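Local coordinates for protein putative glutathionylspermidine synthase (Methylobacillus flagellatus, PDB 3N6X) that probably acts as an ATP-dependent ligase of the circularly permuted ATP-grasp type, possibly a glutathionylspermidine synthase, at residues 423-428 / 451-456; 9-14 / 411-416; 447-452 / 465-470; 147-152 / 429-434; 71-76 / 415-420. All blocks are in the same frame, centred on the assembly; numbering follows the deposited sequence.

Interaction 1: residues 423-428 / 451-456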
# COMPACT_ATOMS: atom_id res chain seq x y z
N ALA A 423 -2.55 12.89 23.00
CA ALA A 423 -1.12 12.57 23.10
C ALA A 423 -0.54 12.14 21.76
O ALA A 423 -1.24 11.53 20.95
CB ALA A 423 -0.90 11.49 24.14
N PRO A 424 0.78 12.39 21.53
CA PRO A 424 1.39 11.97 20.26
C PRO A 424 1.43 10.45 20.11
O PRO A 424 1.76 9.74 21.07
CB PRO A 424 2.81 12.55 20.34
CG PRO A 424 2.74 13.61 21.39
CD PRO A 424 1.75 13.11 22.38
N ARG A 425 1.04 9.94 18.92
CA ARG A 425 1.08 8.51 18.58
C ARG A 425 1.69 8.30 17.20
O ARG A 425 1.55 9.15 16.32
CB ARG A 425 -0.30 7.86 18.69
CG ARG A 425 -0.82 7.73 20.13
CD ARG A 425 0.05 6.81 20.97
NE ARG A 425 -0.49 6.59 22.32
CZ ARG A 425 -0.19 7.34 23.38
NH1 ARG A 425 0.60 8.40 23.25
NH2 ARG A 425 -0.70 7.05 24.57
N HIS A 426 2.40 7.18 17.01
CA HIS A 426 3.10 6.87 15.76
C HIS A 426 2.14 6.54 14.61
O HIS A 426 1.18 5.79 14.80
CB HIS A 426 4.14 5.76 15.97
CG HIS A 426 5.23 6.14 16.93
ND1 HIS A 426 6.14 7.15 16.62
CD2 HIS A 426 5.54 5.64 18.14
CE1 HIS A 426 6.95 7.23 17.67
NE2 HIS A 426 6.63 6.34 18.61
N VAL A 427 2.40 7.12 13.44
CA VAL A 427 1.59 6.90 12.23
C VAL A 427 2.44 6.51 11.03
O VAL A 427 3.62 6.89 10.94
CB VAL A 427 0.72 8.15 11.87
CG1 VAL A 427 -0.43 8.34 12.84
CG2 VAL A 427 1.57 9.41 11.76
N ASP A 428 1.81 5.87 10.05
CA ASP A 428 2.41 5.65 8.74
C ASP A 428 1.39 6.02 7.64
O ASP A 428 0.21 6.21 7.95
CB ASP A 428 3.02 4.25 8.59
CG ASP A 428 2.07 3.13 8.24
OD1 ASP A 428 0.85 3.35 8.29
OD2 ASP A 428 2.55 2.02 7.93
N LEU A 451 -1.92 3.04 18.38
CA LEU A 451 -2.64 3.63 19.53
C LEU A 451 -1.96 3.45 20.89
O LEU A 451 -1.98 4.39 21.69
CB LEU A 451 -4.11 3.13 19.56
CG LEU A 451 -4.96 3.49 18.31
CD1 LEU A 451 -6.19 2.61 18.21
CD2 LEU A 451 -5.36 4.96 18.31
N ARG A 452 -1.38 2.25 21.17
CA ARG A 452 -0.71 1.96 22.45
C ARG A 452 0.52 2.85 22.65
O ARG A 452 1.25 3.11 21.68
CB ARG A 452 -0.34 0.48 22.54
CG ARG A 452 0.05 0.03 23.95
CD ARG A 452 0.85 -1.27 23.93
NE ARG A 452 2.24 -1.05 23.49
CZ ARG A 452 2.98 -1.98 22.90
NH1 ARG A 452 2.49 -3.19 22.68
NH2 ARG A 452 4.23 -1.70 22.53
N GLU A 453 0.73 3.36 23.88
CA GLU A 453 1.85 4.26 24.19
C GLU A 453 3.22 3.59 23.95
O GLU A 453 3.46 2.48 24.43
CB GLU A 453 1.75 4.79 25.63
CG GLU A 453 2.59 6.03 25.89
CD GLU A 453 2.66 6.46 27.34
OE1 GLU A 453 1.59 6.61 27.97
OE2 GLU A 453 3.79 6.67 27.84
N GLY A 454 4.07 4.26 23.18
CA GLY A 454 5.40 3.78 22.85
C GLY A 454 5.46 2.78 21.70
O GLY A 454 6.55 2.51 21.18
N SER A 455 4.29 2.23 21.29
CA SER A 455 4.20 1.23 20.22
C SER A 455 4.52 1.79 18.83
O SER A 455 4.18 2.94 18.53
CB SER A 455 2.83 0.57 20.22
OG SER A 455 2.73 -0.43 19.21
N LEU A 456 5.13 0.96 17.98
CA LEU A 456 5.42 1.28 16.58
C LEU A 456 4.67 0.30 15.68
O LEU A 456 4.90 0.25 14.47
CB LEU A 456 6.93 1.23 16.31
CG LEU A 456 7.78 2.23 17.10
CD1 LEU A 456 9.13 1.66 17.44
CD2 LEU A 456 7.91 3.54 16.36
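Two flat groups on the strand segment, the R425 guanidinium and the H426 ring, face the turn at 451-456. Over one face of the guanidinium lies the E453 side chain, its CB 3.5 Å from R425 NH2; at the edge, in the guanidinium plane, sits the carbonyl of L451. L456 CD2 stands over the centre of one face of the imidazole, 3.7 Å from the ring centroid and 11° off the normal, a CH-pi contact, while S455 O comes to the edge, 3.0 Å from H426 CD2.

R425 NE donates to L451 O across 2.7 Å at 147°, from above the carbonyl plane. A bend at chi2 turns the arginine chain toward the turn, and R425 NH1 is spent on P424 O within its own strand at 2.8 Å, so two carbonyls fix the rotation of the guanidinium. E453 OE1 remains 4.1 Å from R425 NH2 and well out of the guanidinium plane: an attraction of charges, without a salt bridge. The turn is type II, R452 to S455, closed by S455 N to R452 O at 3.2 Å, with G454 third at positive phi (82°), as glycine commonly is there.

Strand 413-418 also touches R425 through T416 and V418, H426 pairs by backbone with A450 of strand 446-450, and L456 reaches M378 and V380 of strand 378-380.

Interaction 2: residues 9-14 / 411-416; sequences PFDEMF and LSTCPT
D11 and T413 form a single beta bridge, by which the N-terminal loop is laid along strand 413-418, and D11 also builds an Asx turn beside it. Two backbone bonds frame the bridge: T413 N donates to F10 O at 2.8 Å, and E12 N meets T413 O at 2.8 Å, nearly along the C=O axis.

D11 points its carboxylate both ways. OD2 accepts from two backbone N-H groups of its own loop, M13 N at 2.8 Å from above the carboxylate plane and F14 N, also at 2.8 Å, on its anti side with a nearly straight bond (171°), an Asx turn and Asx motif. D11 OD1 lies 3.2 Å from T413 OG1. The CB of D11 does not itself point at the strand; the first torsion, with CG anti to the backbone nitrogen (chi1 -169°), brings the carboxylate nearer to T413. The two side chains cross at about a right angle.

E12 bends at chi2 (-72°), which curls its carboxylate back to S412, where OG donates to E12 OE2 at 2.7 Å on the anti side. The same carboxylate makes salt bridges with R151 and R77, so a buried acid is met by two arginines and a hydroxyl. The end of selenomethionine M13 lies beside P415, M13 CE 3.7 Å from P415 CB. At the other end F10 presents the edge of its ring to S412, F10 CD1 being 3.8 Å from S412 CB.

A lone bridge followed by an Asx turn at D11 thus joins the N-terminal loop to strand 413-418, part of the large mixed sheet of this circularly permuted ATP-grasp family protein.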
# COMPACT_ATOMS: atom_id res chain seq x y z
N PRO A 9 10.31 12.27 19.20
CA PRO A 9 9.98 12.12 17.77
C PRO A 9 9.15 13.30 17.23
O PRO A 9 8.28 13.82 17.95
CB PRO A 9 9.20 10.79 17.70
CG PRO A 9 9.45 10.12 19.01
CD PRO A 9 9.67 11.21 20.01
N PHE A 10 9.43 13.73 15.97
CA PHE A 10 8.73 14.83 15.29
C PHE A 10 7.21 14.65 15.35
O PHE A 10 6.71 13.59 14.96
CB PHE A 10 9.19 14.94 13.81
CG PHE A 10 8.38 15.87 12.94
CD1 PHE A 10 7.28 15.40 12.23
CD2 PHE A 10 8.72 17.21 12.82
CE1 PHE A 10 6.52 16.26 11.43
CE2 PHE A 10 7.97 18.07 12.01
CZ PHE A 10 6.88 17.59 11.32
N ASP A 11 6.48 15.68 15.83
CA ASP A 11 5.01 15.63 15.89
C ASP A 11 4.40 16.44 14.75
O ASP A 11 4.91 17.52 14.42
CB ASP A 11 4.48 16.11 17.25
CG ASP A 11 2.99 15.84 17.44
OD1 ASP A 11 2.63 14.70 17.81
OD2 ASP A 11 2.18 16.76 17.19
N GLU A 12 3.32 15.92 14.15
CA GLU A 12 2.63 16.57 13.03
C GLU A 12 1.99 17.91 13.45
O GLU A 12 1.93 18.83 12.65
CB GLU A 12 1.55 15.64 12.41
CG GLU A 12 2.05 14.26 11.97
CD GLU A 12 2.94 14.19 10.73
OE1 GLU A 12 2.95 15.16 9.94
OE2 GLU A 12 3.56 13.13 10.51
N MSE A 13 1.50 18.00 14.72
CA MSE A 13 0.81 19.20 15.23
C MSE A 13 1.71 20.11 16.08
O MSE A 13 1.75 21.31 15.83
CB MSE A 13 -0.46 18.80 16.01
CG MSE A 13 -1.33 19.98 16.44
SE MSE A 13 -2.80 19.49 17.65
CE MSE A 13 -3.96 18.55 16.47
N PHE A 14 2.38 19.55 17.12
CA PHE A 14 3.19 20.34 18.06
C PHE A 14 4.67 20.46 17.70
O PHE A 14 5.37 19.44 17.58
CB PHE A 14 3.00 19.84 19.50
CG PHE A 14 1.55 19.77 19.93
CD1 PHE A 14 0.85 20.93 20.25
CD2 PHE A 14 0.88 18.55 19.99
CE1 PHE A 14 -0.50 20.87 20.64
CE2 PHE A 14 -0.46 18.49 20.37
CZ PHE A 14 -1.14 19.65 20.69
N LEU A 411 10.11 7.61 14.12
CA LEU A 411 8.77 7.63 13.51
C LEU A 411 7.95 8.82 13.99
O LEU A 411 7.79 9.00 15.20
CB LEU A 411 8.03 6.29 13.79
CG LEU A 411 6.69 6.07 13.05
CD1 LEU A 411 6.79 6.47 11.62
CD2 LEU A 411 6.23 4.63 13.15
N SER A 412 7.44 9.65 13.05
CA SER A 412 6.66 10.84 13.40
C SER A 412 5.38 10.51 14.14
O SER A 412 4.78 9.45 13.91
CB SER A 412 6.37 11.71 12.18
OG SER A 412 5.22 11.28 11.46
N THR A 413 5.00 11.39 15.06
CA THR A 413 3.79 11.24 15.86
C THR A 413 2.70 12.18 15.39
O THR A 413 2.98 13.30 14.96
CB THR A 413 4.09 11.42 17.34
OG1 THR A 413 4.94 12.56 17.51
CG2 THR A 413 4.74 10.20 17.95
N CYS A 414 1.46 11.73 15.46
CA CYS A 414 0.30 12.53 15.09
C CYS A 414 -0.62 12.61 16.31
O CYS A 414 -0.85 11.59 16.97
CB CYS A 414 -0.41 11.91 13.89
SG CYS A 414 -1.90 12.80 13.36
N PRO A 415 -1.12 13.83 16.66
CA PRO A 415 -2.01 13.94 17.83
C PRO A 415 -3.16 12.96 17.74
O PRO A 415 -3.80 12.85 16.71
CB PRO A 415 -2.49 15.38 17.77
CG PRO A 415 -1.42 16.08 17.06
CD PRO A 415 -0.93 15.14 16.01
N THR A 416 -3.31 12.17 18.78
CA THR A 416 -4.29 11.09 18.83
C THR A 416 -4.98 11.13 20.17
O THR A 416 -4.33 11.35 21.20
CB THR A 416 -3.57 9.75 18.58
OG1 THR A 416 -2.66 9.89 17.50
CG2 THR A 416 -4.53 8.60 18.31

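Interaction 3: residues 447-452 / 465-470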
# COMPACT_ATOMS: atom_id res chain seq x y z
N CYS A 447 -4.03 6.26 6.35
CA CYS A 447 -3.15 6.53 7.47
C CYS A 447 -3.46 5.57 8.60
O CYS A 447 -4.61 5.42 8.99
CB CYS A 447 -3.27 7.98 7.93
SG CYS A 447 -2.27 8.37 9.38
N ARG A 448 -2.43 4.86 9.08
CA ARG A 448 -2.57 3.90 10.17
C ARG A 448 -1.88 4.44 11.40
O ARG A 448 -0.84 5.09 11.29
CB ARG A 448 -1.99 2.55 9.78
CG ARG A 448 -2.79 1.83 8.71
CD ARG A 448 -2.15 0.52 8.34
NE ARG A 448 -0.95 0.70 7.53
CZ ARG A 448 0.12 -0.10 7.58
NH1 ARG A 448 0.14 -1.13 8.41
NH2 ARG A 448 1.16 0.13 6.79
N VAL A 449 -2.49 4.23 12.58
CA VAL A 449 -1.96 4.77 13.83
C VAL A 449 -1.70 3.67 14.88
O VAL A 449 -2.53 2.75 15.03
CB VAL A 449 -2.84 5.94 14.39
CG1 VAL A 449 -4.28 5.48 14.64
CG2 VAL A 449 -2.24 6.56 15.65
N ALA A 450 -0.55 3.74 15.57
CA ALA A 450 -0.20 2.82 16.66
C ALA A 450 -0.71 3.45 17.96
O ALA A 450 -0.07 4.36 18.51
CB ALA A 450 1.32 2.62 16.72
N LEU A 451 -1.92 3.04 18.38
CA LEU A 451 -2.64 3.63 19.53
C LEU A 451 -1.96 3.45 20.89
O LEU A 451 -1.98 4.39 21.69
CB LEU A 451 -4.11 3.13 19.56
CG LEU A 451 -4.96 3.49 18.31
CD1 LEU A 451 -6.19 2.61 18.21
CD2 LEU A 451 -5.36 4.96 18.31
N ARG A 452 -1.38 2.25 21.17
CA ARG A 452 -0.71 1.96 22.45
C ARG A 452 0.52 2.85 22.65
O ARG A 452 1.25 3.11 21.68
CB ARG A 452 -0.34 0.48 22.54
CG ARG A 452 0.05 0.03 23.95
CD ARG A 452 0.85 -1.27 23.93
NE ARG A 452 2.24 -1.05 23.49
CZ ARG A 452 2.98 -1.98 22.90
NH1 ARG A 452 2.49 -3.19 22.68
NH2 ARG A 452 4.23 -1.70 22.53
N GLY A 465 -4.97 1.35 14.59
CA GLY A 465 -6.17 2.02 14.10
C GLY A 465 -5.94 2.84 12.84
O GLY A 465 -4.84 2.82 12.29
N THR A 466 -6.98 3.54 12.36
CA THR A 466 -6.85 4.40 11.17
C THR A 466 -7.27 5.84 11.43
O THR A 466 -7.95 6.14 12.42
CB THR A 466 -7.57 3.84 9.95
OG1 THR A 466 -8.97 3.81 10.19
CG2 THR A 466 -7.05 2.47 9.54
N LYS A 467 -6.84 6.74 10.54
CA LYS A 467 -7.13 8.16 10.55
C LYS A 467 -7.48 8.57 9.14
O LYS A 467 -7.10 7.88 8.19
CB LYS A 467 -5.89 8.95 10.99
CG LYS A 467 -5.58 8.90 12.47
CD LYS A 467 -4.31 9.65 12.75
CE LYS A 467 -4.08 9.85 14.23
NZ LYS A 467 -4.61 11.15 14.70
N ASP A 468 -8.15 9.71 8.99
CA ASP A 468 -8.39 10.30 7.68
C ASP A 468 -7.15 11.11 7.33
O ASP A 468 -6.53 11.68 8.23
CB ASP A 468 -9.62 11.23 7.75
CG ASP A 468 -10.07 11.84 6.42
OD1 ASP A 468 -9.53 11.43 5.37
OD2 ASP A 468 -10.97 12.71 6.44
N THR A 469 -6.74 11.12 6.06
CA THR A 469 -5.58 11.92 5.63
C THR A 469 -6.07 13.06 4.77
O THR A 469 -6.70 12.84 3.72
CB THR A 469 -4.54 11.04 4.87
OG1 THR A 469 -4.21 9.91 5.67
CG2 THR A 469 -3.27 11.82 4.52
N TRP A 470 -5.79 14.29 5.22
CA TRP A 470 -6.20 15.49 4.51
C TRP A 470 -5.06 16.06 3.70
O TRP A 470 -4.00 16.35 4.25
CB TRP A 470 -6.69 16.56 5.50
CG TRP A 470 -7.98 16.25 6.20
CD1 TRP A 470 -8.76 15.14 6.05
CD2 TRP A 470 -8.64 17.09 7.15
NE1 TRP A 470 -9.86 15.23 6.88
CE2 TRP A 470 -9.81 16.42 7.56
CE3 TRP A 470 -8.35 18.36 7.70
CZ2 TRP A 470 -10.71 16.98 8.48
CZ3 TRP A 470 -9.23 18.90 8.63
CH2 TRP A 470 -10.40 18.22 9.00
O HOH W 1 -7.25 6.86 5.78
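C447, V449 and K467 put their side chains on one face of the sheet, and the first torsions decide which branch faces the lysine: the C447 sulfur, anti to its own nitrogen (chi1 177°), and V449 CG2, likewise anti. V449 CG1 (chi1 59°) settles instead over the G465 backbone, 3.6 Å from G465 C. K467 runs extended from CB to CE past both residues. Its CB is 4.0 Å from C447 SG, and its CE is 4.0 Å from V449 CG2, the valine and lysine side chains crossing at about a right angle. Only beyond CE does the lysine bend, taking NZ to D73, V75 O and P415 O.

This is the antiparallel pairing of strands 446-450 and 464-471 in the large mixed sheet. V449 and G465 are a hydrogen-bonded pair with both bonds near straight: G465 N to V449 O is 2.8 Å, and V449 N to G465 O is 2.8 Å. R448 and T466 form the following non-hydrogen-bonded pair, their side chains on the opposite face. The absence of a side chain at G465 matters, since a beta carbon there would come close to L451 CD1. Toward the other end, T469 OG1 lies 3.1 Å from C447 CB and is hydrogen-bonded to A445 O.

Strand 423-435 flanks 446-450 on its other edge and pairs R448 with D428 by backbone and salt bridge, while T466 is hydrogen-bonded through its backbone to P71 and D73, and W470 packs on helix 170-183.

Interaction 4: residues 147-152 / 429-434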
# COMPACT_ATOMS: atom_id res chain seq x y z
N VAL A 147 2.55 2.50 -1.66
CA VAL A 147 3.87 2.88 -1.15
C VAL A 147 3.75 3.18 0.32
O VAL A 147 3.11 4.16 0.68
CB VAL A 147 4.45 4.12 -1.94
CG1 VAL A 147 5.88 4.43 -1.49
CG2 VAL A 147 4.40 3.90 -3.45
N ASP A 148 4.34 2.36 1.18
CA ASP A 148 4.27 2.61 2.63
C ASP A 148 5.33 3.64 3.05
O ASP A 148 6.52 3.41 2.85
CB ASP A 148 4.34 1.30 3.44
CG ASP A 148 3.14 0.37 3.19
OD1 ASP A 148 1.99 0.86 3.22
OD2 ASP A 148 3.37 -0.84 2.94
N LEU A 149 4.88 4.79 3.56
CA LEU A 149 5.76 5.91 3.91
C LEU A 149 5.72 6.24 5.37
O LEU A 149 4.66 6.18 5.99
CB LEU A 149 5.37 7.17 3.12
CG LEU A 149 5.43 7.07 1.62
CD1 LEU A 149 4.57 8.12 0.98
CD2 LEU A 149 6.85 7.21 1.13
N VAL A 150 6.87 6.69 5.90
CA VAL A 150 6.99 7.16 7.28
C VAL A 150 7.70 8.50 7.27
O VAL A 150 8.48 8.79 6.36
CB VAL A 150 7.67 6.14 8.23
CG1 VAL A 150 6.83 4.87 8.38
CG2 VAL A 150 9.10 5.82 7.80
N ARG A 151 7.39 9.34 8.25
CA ARG A 151 7.97 10.68 8.36
C ARG A 151 8.90 10.74 9.59
O ARG A 151 8.59 10.17 10.62
CB ARG A 151 6.85 11.71 8.49
CG ARG A 151 7.29 13.13 8.26
CD ARG A 151 6.15 14.09 8.47
NE ARG A 151 6.50 15.45 8.06
CZ ARG A 151 5.61 16.39 7.78
NH1 ARG A 151 4.31 16.14 7.86
NH2 ARG A 151 6.02 17.60 7.41
N THR A 152 10.06 11.41 9.46
CA THR A 152 10.98 11.57 10.59
C THR A 152 11.21 13.05 10.93
O THR A 152 11.61 13.38 12.05
CB THR A 152 12.29 10.77 10.39
OG1 THR A 152 12.89 11.15 9.15
CG2 THR A 152 12.08 9.26 10.45
N LEU A 429 1.86 6.16 6.40
CA LEU A 429 1.04 6.65 5.30
C LEU A 429 1.12 5.75 4.07
O LEU A 429 2.23 5.43 3.61
CB LEU A 429 1.53 8.07 4.95
CG LEU A 429 0.55 8.98 4.25
CD1 LEU A 429 -0.54 9.48 5.21
CD2 LEU A 429 1.26 10.16 3.62
N ARG A 430 -0.03 5.37 3.51
CA ARG A 430 -0.05 4.60 2.27
C ARG A 430 -0.85 5.27 1.13
O ARG A 430 -2.05 5.04 1.00
CB ARG A 430 -0.52 3.14 2.49
CG ARG A 430 -0.35 2.27 1.22
CD ARG A 430 -1.09 0.95 1.29
NE ARG A 430 -0.26 -0.11 1.87
CZ ARG A 430 -0.51 -1.41 1.75
NH1 ARG A 430 -1.56 -1.83 1.05
NH2 ARG A 430 0.29 -2.30 2.32
N PRO A 431 -0.19 6.07 0.26
CA PRO A 431 -0.89 6.56 -0.93
C PRO A 431 -0.90 5.47 -2.03
O PRO A 431 -0.17 4.48 -1.92
CB PRO A 431 -0.08 7.79 -1.34
CG PRO A 431 1.30 7.53 -0.83
CD PRO A 431 1.23 6.48 0.27
N PHE A 432 -1.73 5.65 -3.06
CA PHE A 432 -1.88 4.66 -4.12
C PHE A 432 -1.55 5.26 -5.46
O PHE A 432 -2.25 6.15 -5.92
CB PHE A 432 -3.32 4.08 -4.11
CG PHE A 432 -3.68 3.37 -2.83
CD1 PHE A 432 -4.14 4.08 -1.72
CD2 PHE A 432 -3.53 1.99 -2.71
CE1 PHE A 432 -4.44 3.43 -0.52
CE2 PHE A 432 -3.84 1.33 -1.51
CZ PHE A 432 -4.28 2.06 -0.43
N VAL A 433 -0.47 4.81 -6.08
CA VAL A 433 -0.05 5.35 -7.37
C VAL A 433 -0.76 4.60 -8.48
O VAL A 433 -0.70 3.37 -8.54
CB VAL A 433 1.49 5.34 -7.55
CG1 VAL A 433 1.88 5.92 -8.89
CG2 VAL A 433 2.18 6.09 -6.42
N LEU A 434 -1.41 5.35 -9.39
CA LEU A 434 -2.15 4.77 -10.51
C LEU A 434 -1.46 5.02 -11.82
O LEU A 434 -1.19 6.16 -12.16
CB LEU A 434 -3.60 5.32 -10.54
CG LEU A 434 -4.44 5.04 -9.26
CD1 LEU A 434 -5.80 5.69 -9.36
CD2 LEU A 434 -4.61 3.53 -9.02
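L149 pairs with L429 in a single antiparallel hydrogen-bonded bridge within the large mixed sheet of this ATP-grasp family protein. L149 N donates to L429 O at 2.7 Å, and L429 N returns the bond to L149 O at 2.8 Å, each donor lying in the plane of the carbonyl it meets.

Beyond the bridge, the P431 ring is the bump, lodged against L149 CD1 on one side and the V147 carbonyl on another. It crosses the L149 side chain at about a right angle, so that P431 CG rests 3.8 Å from L149 CD1. Having no N-H, the proline also puts CD against V147 O at 3.0 Å, in the place where a further strand bond would have been received. The two leucines touch at their roots, CB to CB, and V147 CG2 approaches V433 CG2. Helix 81-105 covers this apolar face, with L87 on L149, W84 on P431, and A91 and V95 on V433.

On the other face, D148 and R430 lie side by side and point the same way. R430 CG, anti to the backbone nitrogen (chi1 -172°), runs alongside the carboxylate before the chain bends at chi3. R430 NE then donates to D148 OD1 at 2.8 Å and 172°, on the syn side; the second arm of the salt bridge, NH2 to OD2, is weak. A leucine in place of the arginine would probably leave D148 OD1 without its close positive mate, although N163 still holds OD2. A sulfate, probably from the crystallisation liquor, lies about 4 Å from the R430 side chain. Back at the proline, V147 N reaches P431 O only weakly, at 3.4 Å.

Interaction 5: residues 71-76 / 415-420; sequences PFDVVP and PTLVET
V75 and T416 are the nearest pair, their CA atoms 6.1 Å apart, and 71-76 is an irregular loop that meets the strand with its own side chains, which reach backbone atoms and side chains of 415-417. D73 bridges the gap: its OD1 accepts from L417 N at 3.1 Å and 151°, on the syn side and 16° out of the carboxylate plane. The first torsion (-172°) sets CG opposite the backbone N and carries the carboxylate across to T416, whose methyl CG2 touches D73 OD1 at 3.3 Å.

In this way a carboxylate takes up a backbone N-H of strand 413-418, which pairs with strand 423-435 in the large mixed sheet of the ATP-grasp family protein, at a point where the loop makes no beta bridge. D73 OD2 is held by the salt bridge to K467 and more weakly by V75 N, at 3.3 Å. Replacing the aspartate by an alanine would probably leave L417 N without this acceptor and the K467 ammonium without its carboxylate mate.

Apolar contacts lie beside the acid. V75 sets its CB against the P415 carbonyl, 3.3 Å from P415 O, and its CG1 4.2 Å from P415 CB. L417 CD1 packs against both valines, 3.8 Å from V74 CG2 and 4.2 Å from V75 CG2.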
# COMPACT_ATOMS: atom_id res chain seq x y z
N PRO A 71 -10.21 0.26 15.01
CA PRO A 71 -10.52 1.56 15.64
C PRO A 71 -10.22 2.76 14.74
O PRO A 71 -9.30 2.71 13.92
CB PRO A 71 -9.65 1.57 16.90
CG PRO A 71 -9.27 0.16 17.14
CD PRO A 71 -9.21 -0.49 15.80
N PHE A 72 -11.01 3.82 14.88
CA PHE A 72 -10.85 5.04 14.11
C PHE A 72 -10.60 6.23 15.03
O PHE A 72 -11.28 6.37 16.05
CB PHE A 72 -12.09 5.29 13.23
CG PHE A 72 -12.03 6.56 12.41
CD1 PHE A 72 -11.20 6.65 11.30
CD2 PHE A 72 -12.81 7.66 12.74
CE1 PHE A 72 -11.13 7.83 10.55
CE2 PHE A 72 -12.75 8.84 11.98
CZ PHE A 72 -11.92 8.91 10.89
N ASP A 73 -9.59 7.05 14.70
CA ASP A 73 -9.28 8.26 15.44
C ASP A 73 -9.75 9.47 14.63
O ASP A 73 -9.55 9.51 13.41
CB ASP A 73 -7.78 8.36 15.73
CG ASP A 73 -7.41 9.51 16.65
OD1 ASP A 73 -7.73 9.42 17.87
OD2 ASP A 73 -6.74 10.45 16.19
N VAL A 74 -10.42 10.44 15.29
CA VAL A 74 -11.02 11.60 14.62
C VAL A 74 -10.06 12.76 14.36
O VAL A 74 -10.47 13.76 13.76
CB VAL A 74 -12.36 12.05 15.28
CG1 VAL A 74 -13.37 10.91 15.31
CG2 VAL A 74 -12.13 12.62 16.69
N VAL A 75 -8.79 12.64 14.79
CA VAL A 75 -7.81 13.69 14.51
C VAL A 75 -7.16 13.39 13.15
O VAL A 75 -6.51 12.35 13.01
CB VAL A 75 -6.75 13.87 15.63
CG1 VAL A 75 -5.91 15.13 15.39
CG2 VAL A 75 -7.42 13.92 17.01
N PRO A 76 -7.43 14.21 12.11
CA PRO A 76 -6.88 13.89 10.78
C PRO A 76 -5.38 14.07 10.69
O PRO A 76 -4.78 14.86 11.45
CB PRO A 76 -7.62 14.86 9.86
CG PRO A 76 -7.93 16.03 10.72
CD PRO A 76 -8.22 15.46 12.08
N PRO A 415 -1.12 13.83 16.66
CA PRO A 415 -2.01 13.94 17.83
C PRO A 415 -3.16 12.96 17.74
O PRO A 415 -3.80 12.85 16.71
CB PRO A 415 -2.49 15.38 17.77
CG PRO A 415 -1.42 16.08 17.06
CD PRO A 415 -0.93 15.14 16.01
N THR A 416 -3.31 12.17 18.78
CA THR A 416 -4.29 11.09 18.83
C THR A 416 -4.98 11.13 20.17
O THR A 416 -4.33 11.35 21.20
CB THR A 416 -3.57 9.75 18.58
OG1 THR A 416 -2.66 9.89 17.50
CG2 THR A 416 -4.53 8.60 18.31
N LEU A 417 -6.30 10.91 20.18
CA LEU A 417 -7.07 10.90 21.42
C LEU A 417 -6.84 9.60 22.19
O LEU A 417 -7.23 8.52 21.74
CB LEU A 417 -8.56 11.13 21.15
CG LEU A 417 -8.95 12.58 20.83
CD1 LEU A 417 -10.12 12.62 19.90
CD2 LEU A 417 -9.23 13.36 22.09
N VAL A 418 -6.14 9.71 23.34
CA VAL A 418 -5.83 8.58 24.23
C VAL A 418 -6.51 8.80 25.61
O VAL A 418 -7.19 9.81 25.80
CB VAL A 418 -4.29 8.34 24.35
CG1 VAL A 418 -3.68 8.00 22.99
CG2 VAL A 418 -3.59 9.54 24.97
N GLU A 419 -6.34 7.83 26.56
CA GLU A 419 -6.94 7.89 27.90
C GLU A 419 -6.66 9.21 28.65
O GLU A 419 -7.59 9.82 29.19
CB GLU A 419 -6.50 6.68 28.75
N THR A 420 -5.39 9.67 28.64
CA THR A 420 -4.96 10.91 29.32
C THR A 420 -5.40 12.20 28.57
O THR A 420 -5.40 13.29 29.17
CB THR A 420 -3.44 10.90 29.59
OG1 THR A 420 -2.74 10.64 28.36
CG2 THR A 420 -3.05 9.87 30.65

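Following the chain from the N terminus, 397 residues separate the closest ends of 9-14 and 411-416, where interaction 2 closes the loop on strand 413-418. Segment 71-76 opens inside that span, and interaction 5 ends on the same strand, sharing P415 and T416. Interaction 4 starts at 147-152 and crosses both, since 429-434 comes later; it also crosses interaction 1, which opens on the preceding part of strand 423-435. Interactions 1 and 3 are short-range and overlap at L451 and R452. Strands 144-151, 413-418, 423-435, 446-450 and 464-471 belong to one sheet, and K467 of interaction 3 joins D73 of interaction 5 to the P415 carbonyl.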